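Local coordinates for protein proline iminopeptidase (Streptomyces halstedii, PDB 3WMR) that hydrolyses amide bonds of polyketide substrates as an amidohydrolase of the alpha/beta hydrolase fold, and is classed as a proline iminopeptidase of the peptidase S33 family, at residues Gly57-Ala65 with Arg211-Ile220; Pro152-Gln160 with Val238-Glu248. One frame throughout, in Å; residues are numbered along the deposited sequence.

Contact 1. Residues Gly57-Ala65 with Arg211-Ile220; sequences GSTHDYLLA and RDFAATFMEI
The loop that follows strand 49-52 of the alpha/beta hydrolase sheet packs here against helix 211-222, a helix inserted between strands 143-149 and 258-263. Thr216 meets residues Thr59-Tyr62. Its OG1 accepts a hydrogen bond from Tyr62 N at 3.0 Å, with an N-H...O angle of 152°. The same oxygen lies 2.7 Å from Thr59 OG1, close enough for a hydrogen bond. Thr59 OG1 sits between its backbone N and carbonyl carbon (chi1 64°), and from there it donates to Asp61 OD2. The methyl of Thr59, CG2, leans on Glu219 CB at 3.6 Å. Thr216 OG1 lies at the rim of the Tyr62 ring, near its plane. The Tyr62 hydroxyl is hydrogen-bonded to Gln125 OE1 and Gly54 N, and the side chain comes within about 5 Å of that of Ser126, the predicted nucleophile. One turn earlier on the helix, Arg211 and Asp212 form a salt bridge, with Asp212 OD1 at the guanidinium edge. One water joins Asp61 OD1 to Arg211 NH2. A second water donates to Tyr62 O and Asp212 OD2 and accepts from Ala65 N at 2.9 Å.

Contact 2. Residues Pro152-Gln160 with Val238-Glu248; sequences PASMKIWLQ and VIGTLRDWSVE. With P4G (1-ethoxy-2-(2-ethoxyethoxy)ethane), chain E.
Met155 and Val238 cross at about a right angle, with Met155 CE 3.9 Å from Val238 CG2. Bends at chi2 and chi3 bring the methionine CE over one face of the Trp158 indole. Val238 CG2 approaches the same ring obliquely. Trp158 NE1 itself is hydrogen-bonded to Glu235 O. Leu159 CD2 leans on Val238 CB, and its CD1 lies over a face of the Arg243 guanidinium, 3.5 Å from NH1. Arg243 NH1 donates to Val238 O, which lies near the guanidinium plane. The last torsion of Lys156 (chi4 -63°) turns NZ onto Asp244 OD1 in a 2.7 Å salt bridge from above the carboxylate plane. Met155 N donates to Trp245 O at 2.8 Å, and Val247 N to Ala153 O at 2.9 Å. These bonds make a single beta bridge, Ser154 with Ser246. The Trp245 ring lies between Leu242 CD2 and Val247 CG1. Its NE1 gives a weak bond, 3.3 Å, to O2 of the bound polyether. Ser154 OG N-caps helix 155-166 with weak bonds from Lys156 N and Ile157 N. The Trp158 side chain lies about 4 Å from that of His293, the predicted proton donor. Thus the first helix after strand 143-149 meets the return to strand 258-263 of the alpha/beta hydrolase fold.

From the N terminus, the chain leaves strand 49-52 and enters residues 57-65, the first half of contact 1. It then passes strand 76-80, strand 120-125 and strand 143-149 before residues 152-160 open contact 2. The run of helices that follows includes 211-222, where contact 1 closes its loop of 145 intervening residues. Contact 2 closes later, at residues 238-248, in the loop that leads from helix 225-230 to strand 258-263. The two loops therefore cross. Contact 1 ties the helical insertion to the loop after strand 49-52. Contact 2 joins the two ends of the insertion to each other. The centres of contacts 1 and 2 are about 22 Å apart, on opposite sides of the chain's centre.

Contact 1. Residues Gly57-Ala65 with Arg211-Ile220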
# COMPACT_ATOMS: atom_id res chain seq x y z
N GLY A 57 -5.54 6.10 -3.11
CA GLY A 57 -5.43 7.55 -3.30
C GLY A 57 -4.12 8.12 -2.81
O GLY A 57 -3.97 9.34 -2.71
N SER A 58 -3.17 7.25 -2.51
CA SER A 58 -1.83 7.67 -2.16
C SER A 58 -1.03 7.78 -3.47
O SER A 58 -1.62 7.85 -4.55
CB SER A 58 -1.24 6.66 -1.17
OG SER A 58 0.05 7.06 -0.74
N THR A 59 0.30 7.83 -3.40
CA THR A 59 1.11 7.85 -4.60
C THR A 59 2.32 6.95 -4.41
O THR A 59 2.58 6.47 -3.31
CB THR A 59 1.55 9.29 -4.98
OG1 THR A 59 2.40 9.85 -3.95
CG2 THR A 59 0.34 10.19 -5.22
N HIS A 60 3.05 6.73 -5.49
CA HIS A 60 4.24 5.86 -5.48
C HIS A 60 5.40 6.43 -4.69
O HIS A 60 6.34 5.71 -4.35
CB HIS A 60 4.76 5.65 -6.91
CG HIS A 60 5.61 6.79 -7.40
ND1 HIS A 60 5.07 7.96 -7.90
CD2 HIS A 60 6.95 6.95 -7.45
CE1 HIS A 60 6.05 8.79 -8.23
NE2 HIS A 60 7.20 8.19 -7.96
N ASP A 61 5.35 7.74 -4.43
CA ASP A 61 6.54 8.49 -3.98
C ASP A 61 7.19 7.94 -2.72
O ASP A 61 8.40 7.77 -2.67
CB ASP A 61 6.20 9.98 -3.76
CG ASP A 61 5.73 10.66 -5.02
OD1 ASP A 61 6.53 11.42 -5.62
OD2 ASP A 61 4.57 10.44 -5.42
N TYR A 62 6.38 7.65 -1.71
CA TYR A 62 6.89 7.08 -0.44
C TYR A 62 7.52 5.68 -0.59
O TYR A 62 8.17 5.19 0.33
CB TYR A 62 5.79 7.05 0.63
CG TYR A 62 4.81 5.88 0.52
CD1 TYR A 62 3.82 5.88 -0.45
CD2 TYR A 62 4.88 4.78 1.39
CE1 TYR A 62 2.94 4.82 -0.57
CE2 TYR A 62 3.98 3.71 1.27
CZ TYR A 62 3.02 3.74 0.28
OH TYR A 62 2.12 2.70 0.12
N LEU A 63 7.32 5.03 -1.75
CA LEU A 63 7.93 3.72 -2.02
C LEU A 63 9.25 3.82 -2.78
O LEU A 63 9.81 2.79 -3.17
CB LEU A 63 6.95 2.82 -2.80
CG LEU A 63 5.70 2.39 -2.04
CD1 LEU A 63 4.79 1.56 -2.93
CD2 LEU A 63 6.05 1.60 -0.79
N LEU A 64 9.77 5.04 -3.00
CA LEU A 64 10.92 5.24 -3.90
C LEU A 64 12.21 4.59 -3.40
O LEU A 64 13.04 4.22 -4.20
CB LEU A 64 11.17 6.73 -4.19
CG LEU A 64 10.30 7.33 -5.30
CD1 LEU A 64 10.42 8.86 -5.31
CD2 LEU A 64 10.68 6.74 -6.65
N ALA A 65 12.34 4.42 -2.10
CA ALA A 65 13.42 3.63 -1.50
C ALA A 65 13.65 2.26 -2.14
O ALA A 65 14.77 1.76 -2.19
CB ALA A 65 13.15 3.45 -0.03
N ARG A 211 11.49 12.63 3.20
CA ARG A 211 10.93 13.40 2.08
C ARG A 211 9.95 12.57 1.24
O ARG A 211 8.89 13.06 0.80
CB ARG A 211 12.05 13.90 1.18
CG ARG A 211 11.57 14.88 0.11
CD ARG A 211 12.27 14.63 -1.21
NE ARG A 211 11.77 13.43 -1.85
CZ ARG A 211 10.80 13.38 -2.77
NH1 ARG A 211 10.20 14.48 -3.19
NH2 ARG A 211 10.43 12.19 -3.26
N ASP A 212 10.33 11.33 0.97
CA ASP A 212 9.48 10.44 0.19
C ASP A 212 8.12 10.26 0.86
O ASP A 212 7.10 10.23 0.18
CB ASP A 212 10.18 9.09 -0.05
CG ASP A 212 11.36 9.21 -1.00
OD1 ASP A 212 11.42 10.19 -1.76
OD2 ASP A 212 12.22 8.31 -0.98
N PHE A 213 8.10 10.15 2.19
CA PHE A 213 6.84 10.01 2.94
C PHE A 213 6.04 11.33 2.86
O PHE A 213 4.85 11.33 2.52
CB PHE A 213 7.11 9.59 4.40
CG PHE A 213 5.85 9.31 5.20
CD1 PHE A 213 5.27 8.04 5.20
CD2 PHE A 213 5.22 10.32 5.92
CE1 PHE A 213 4.09 7.79 5.90
CE2 PHE A 213 4.05 10.07 6.63
CZ PHE A 213 3.48 8.80 6.61
N ALA A 214 6.72 12.45 3.10
CA ALA A 214 6.10 13.76 3.00
C ALA A 214 5.58 14.02 1.58
O ALA A 214 4.46 14.54 1.40
CB ALA A 214 7.09 14.84 3.41
N ALA A 215 6.37 13.64 0.58
CA ALA A 215 5.96 13.83 -0.81
C ALA A 215 4.58 13.22 -1.05
O ALA A 215 3.68 13.89 -1.57
CB ALA A 215 6.98 13.24 -1.76
N THR A 216 4.40 11.96 -0.65
CA THR A 216 3.11 11.30 -0.85
C THR A 216 1.99 11.96 -0.02
O THR A 216 0.88 12.20 -0.53
CB THR A 216 3.20 9.78 -0.58
OG1 THR A 216 3.71 9.12 -1.75
CG2 THR A 216 1.85 9.17 -0.27
N PHE A 217 2.29 12.23 1.25
CA PHE A 217 1.37 12.92 2.16
C PHE A 217 0.79 14.21 1.56
O PHE A 217 -0.42 14.47 1.67
CB PHE A 217 2.08 13.22 3.49
CG PHE A 217 1.13 13.45 4.63
CD1 PHE A 217 0.56 12.38 5.31
CD2 PHE A 217 0.78 14.75 5.01
CE1 PHE A 217 -0.34 12.60 6.35
CE2 PHE A 217 -0.11 14.96 6.05
CZ PHE A 217 -0.66 13.89 6.73
N MET A 218 1.63 15.01 0.89
CA MET A 218 1.20 16.25 0.26
C MET A 218 0.44 16.03 -1.05
O MET A 218 -0.39 16.87 -1.42
CB MET A 218 2.38 17.19 0.02
CG MET A 218 3.00 17.75 1.31
SD MET A 218 1.84 18.60 2.40
CE MET A 218 1.17 19.84 1.29
N GLU A 219 0.71 14.93 -1.75
CA GLU A 219 -0.09 14.59 -2.93
C GLU A 219 -1.52 14.27 -2.53
O GLU A 219 -2.47 14.58 -3.26
CB GLU A 219 0.52 13.41 -3.69
CG GLU A 219 1.84 13.71 -4.39
CD GLU A 219 1.68 14.42 -5.73
OE1 GLU A 219 0.63 14.26 -6.40
OE2 GLU A 219 2.61 15.13 -6.13
N ILE A 220 -1.68 13.65 -1.36
CA ILE A 220 -3.01 13.35 -0.82
C ILE A 220 -3.75 14.65 -0.44
O ILE A 220 -4.93 14.84 -0.78
CB ILE A 220 -2.91 12.40 0.38
CG1 ILE A 220 -2.32 11.04 -0.08
CG2 ILE A 220 -4.28 12.17 1.00
CD1 ILE A 220 -1.99 10.08 1.04
O HOH W 1 8.84 12.35 -5.19
O HOH W 2 10.82 5.65 0.07

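Contact 2. Residues Pro152-Gln160 with Val238-Glu248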
# COMPACT_ATOMS: atom_id res chain seq x y z
N PRO A 152 -3.60 -5.08 5.79
CA PRO A 152 -4.57 -5.91 6.51
C PRO A 152 -5.33 -6.81 5.55
O PRO A 152 -5.42 -6.48 4.37
CB PRO A 152 -5.53 -4.88 7.09
CG PRO A 152 -5.59 -3.83 6.04
CD PRO A 152 -4.19 -3.77 5.45
N ALA A 153 -5.90 -7.90 6.05
CA ALA A 153 -6.77 -8.77 5.24
C ALA A 153 -8.23 -8.30 5.27
O ALA A 153 -9.03 -8.69 4.42
CB ALA A 153 -6.70 -10.21 5.72
N SER A 154 -8.56 -7.46 6.25
CA SER A 154 -9.93 -6.98 6.45
C SER A 154 -9.94 -5.62 7.10
O SER A 154 -9.34 -5.42 8.14
CB SER A 154 -10.68 -7.94 7.35
OG SER A 154 -11.90 -7.37 7.80
N MET A 155 -10.68 -4.68 6.52
CA MET A 155 -10.86 -3.38 7.16
C MET A 155 -11.71 -3.45 8.43
O MET A 155 -11.63 -2.56 9.29
CB MET A 155 -11.43 -2.37 6.17
CG MET A 155 -10.54 -2.15 4.95
SD MET A 155 -8.78 -1.90 5.30
CE MET A 155 -8.77 -0.27 6.11
N LYS A 156 -12.50 -4.52 8.59
CA LYS A 156 -13.22 -4.73 9.85
C LYS A 156 -12.27 -5.03 10.99
O LYS A 156 -12.37 -4.41 12.06
CB LYS A 156 -14.21 -5.90 9.74
CG LYS A 156 -15.39 -5.59 8.86
CD LYS A 156 -16.43 -6.72 8.92
CE LYS A 156 -17.51 -6.51 7.88
NZ LYS A 156 -18.28 -5.25 8.14
N ILE A 157 -11.36 -5.97 10.76
CA ILE A 157 -10.35 -6.29 11.76
C ILE A 157 -9.46 -5.04 11.96
O ILE A 157 -9.08 -4.74 13.09
CB ILE A 157 -9.49 -7.50 11.35
CG1 ILE A 157 -10.35 -8.76 11.21
CG2 ILE A 157 -8.40 -7.74 12.38
CD1 ILE A 157 -9.62 -9.93 10.58
N TRP A 158 -9.15 -4.34 10.88
CA TRP A 158 -8.38 -3.08 10.97
C TRP A 158 -9.02 -2.15 11.98
O TRP A 158 -8.38 -1.75 12.93
CB TRP A 158 -8.28 -2.42 9.59
CG TRP A 158 -7.46 -1.12 9.52
CD1 TRP A 158 -7.94 0.14 9.65
CD2 TRP A 158 -6.06 -0.99 9.23
NE1 TRP A 158 -6.94 1.05 9.46
CE2 TRP A 158 -5.76 0.38 9.23
CE3 TRP A 158 -5.03 -1.90 8.99
CZ2 TRP A 158 -4.48 0.87 8.99
CZ3 TRP A 158 -3.74 -1.41 8.75
CH2 TRP A 158 -3.48 -0.04 8.75
N LEU A 159 -10.31 -1.84 11.81
CA LEU A 159 -10.99 -0.92 12.71
C LEU A 159 -11.05 -1.41 14.16
O LEU A 159 -10.94 -0.59 15.07
CB LEU A 159 -12.39 -0.53 12.19
CG LEU A 159 -12.36 0.56 11.13
CD1 LEU A 159 -13.74 0.74 10.50
CD2 LEU A 159 -11.85 1.88 11.73
N GLN A 160 -11.19 -2.71 14.38
CA GLN A 160 -11.09 -3.24 15.76
C GLN A 160 -9.71 -3.00 16.36
O GLN A 160 -9.56 -2.59 17.53
CB GLN A 160 -11.43 -4.74 15.77
CG GLN A 160 -12.89 -4.97 15.47
CD GLN A 160 -13.27 -6.39 15.12
OE1 GLN A 160 -12.44 -7.21 14.73
NE2 GLN A 160 -14.56 -6.69 15.25
N VAL A 238 -11.16 5.15 9.41
CA VAL A 238 -11.61 4.60 8.13
C VAL A 238 -13.14 4.67 8.08
O VAL A 238 -13.83 3.81 8.63
CB VAL A 238 -11.16 3.15 7.95
CG1 VAL A 238 -11.75 2.55 6.66
CG2 VAL A 238 -9.66 3.06 7.93
N ILE A 239 -13.64 5.71 7.42
CA ILE A 239 -15.07 5.92 7.27
C ILE A 239 -15.51 5.97 5.80
O ILE A 239 -16.67 6.26 5.50
CB ILE A 239 -15.53 7.22 7.99
CG1 ILE A 239 -14.85 8.45 7.41
CG2 ILE A 239 -15.26 7.11 9.48
CD1 ILE A 239 -15.43 9.76 7.91
N GLY A 240 -14.58 5.71 4.88
CA GLY A 240 -14.87 5.74 3.45
C GLY A 240 -15.52 4.44 3.03
O GLY A 240 -15.85 3.61 3.88
N THR A 241 -15.69 4.26 1.73
CA THR A 241 -16.41 3.12 1.17
C THR A 241 -15.74 1.76 1.38
O THR A 241 -16.40 0.74 1.23
CB THR A 241 -16.67 3.29 -0.34
OG1 THR A 241 -15.43 3.47 -1.02
CG2 THR A 241 -17.58 4.48 -0.61
N LEU A 242 -14.46 1.71 1.75
CA LEU A 242 -13.82 0.42 2.04
C LEU A 242 -13.95 -0.04 3.49
O LEU A 242 -13.42 -1.08 3.87
CB LEU A 242 -12.35 0.40 1.60
CG LEU A 242 -12.09 0.59 0.09
CD1 LEU A 242 -10.60 0.52 -0.19
CD2 LEU A 242 -12.85 -0.42 -0.79
N ARG A 243 -14.69 0.72 4.27
CA ARG A 243 -14.88 0.49 5.70
C ARG A 243 -15.19 -0.96 6.12
O ARG A 243 -14.67 -1.44 7.13
CB ARG A 243 -16.01 1.40 6.19
CG ARG A 243 -16.41 1.23 7.63
CD ARG A 243 -17.43 2.29 8.00
NE ARG A 243 -17.88 2.11 9.38
CZ ARG A 243 -17.26 2.58 10.46
NH1 ARG A 243 -16.12 3.29 10.37
NH2 ARG A 243 -17.80 2.33 11.65
N ASP A 244 -16.06 -1.63 5.37
CA ASP A 244 -16.45 -3.00 5.70
C ASP A 244 -15.73 -4.05 4.84
O ASP A 244 -16.01 -5.24 4.93
CB ASP A 244 -17.98 -3.14 5.55
CG ASP A 244 -18.74 -2.37 6.64
OD1 ASP A 244 -18.47 -2.62 7.84
OD2 ASP A 244 -19.60 -1.52 6.32
N TRP A 245 -14.78 -3.62 4.03
CA TRP A 245 -14.23 -4.49 3.01
C TRP A 245 -13.19 -5.50 3.53
O TRP A 245 -12.29 -5.16 4.30
CB TRP A 245 -13.65 -3.64 1.89
CG TRP A 245 -13.17 -4.42 0.71
CD1 TRP A 245 -13.90 -5.31 -0.03
CD2 TRP A 245 -11.88 -4.34 0.12
NE1 TRP A 245 -13.12 -5.80 -1.05
CE2 TRP A 245 -11.88 -5.23 -0.98
CE3 TRP A 245 -10.72 -3.61 0.41
CZ2 TRP A 245 -10.76 -5.40 -1.79
CZ3 TRP A 245 -9.60 -3.78 -0.40
CH2 TRP A 245 -9.63 -4.68 -1.48
N SER A 246 -13.33 -6.74 3.07
CA SER A 246 -12.40 -7.82 3.41
C SER A 246 -11.99 -8.59 2.16
O SER A 246 -12.82 -8.81 1.27
CB SER A 246 -13.07 -8.78 4.38
OG SER A 246 -12.22 -9.86 4.68
N VAL A 247 -10.73 -9.00 2.08
CA VAL A 247 -10.27 -9.88 0.98
C VAL A 247 -10.14 -11.36 1.39
O VAL A 247 -9.70 -12.20 0.59
CB VAL A 247 -8.93 -9.39 0.34
CG1 VAL A 247 -9.10 -7.98 -0.20
CG2 VAL A 247 -7.77 -9.45 1.34
N GLU A 248 -10.57 -11.69 2.61
CA GLU A 248 -10.37 -13.01 3.18
C GLU A 248 -10.93 -14.13 2.28
O GLU A 248 -10.35 -15.21 2.21
CB GLU A 248 -11.03 -13.10 4.56
CG GLU A 248 -10.39 -12.23 5.64
CD GLU A 248 -11.30 -12.04 6.84
OE1 GLU A 248 -12.26 -11.26 6.74
OE2 GLU A 248 -11.06 -12.69 7.87
C8 P4G E . -16.59 -2.38 -0.28
C7 P4G E . -16.92 -3.60 -1.11
O4 P4G E . -16.31 -3.55 -2.41
C6 P4G E . -16.69 -4.67 -3.24
C5 P4G E . -15.77 -4.84 -4.45
O3 P4G E . -14.89 -5.94 -4.25
C4 P4G E . -14.36 -6.53 -5.44
C3 P4G E . -13.26 -7.53 -5.08
O2 P4G E . -13.28 -7.86 -3.68
C2 P4G E . -13.08 -9.26 -3.41
C1 P4G E . -13.16 -9.50 -1.91
O HOH W 3 -13.42 -9.42 8.31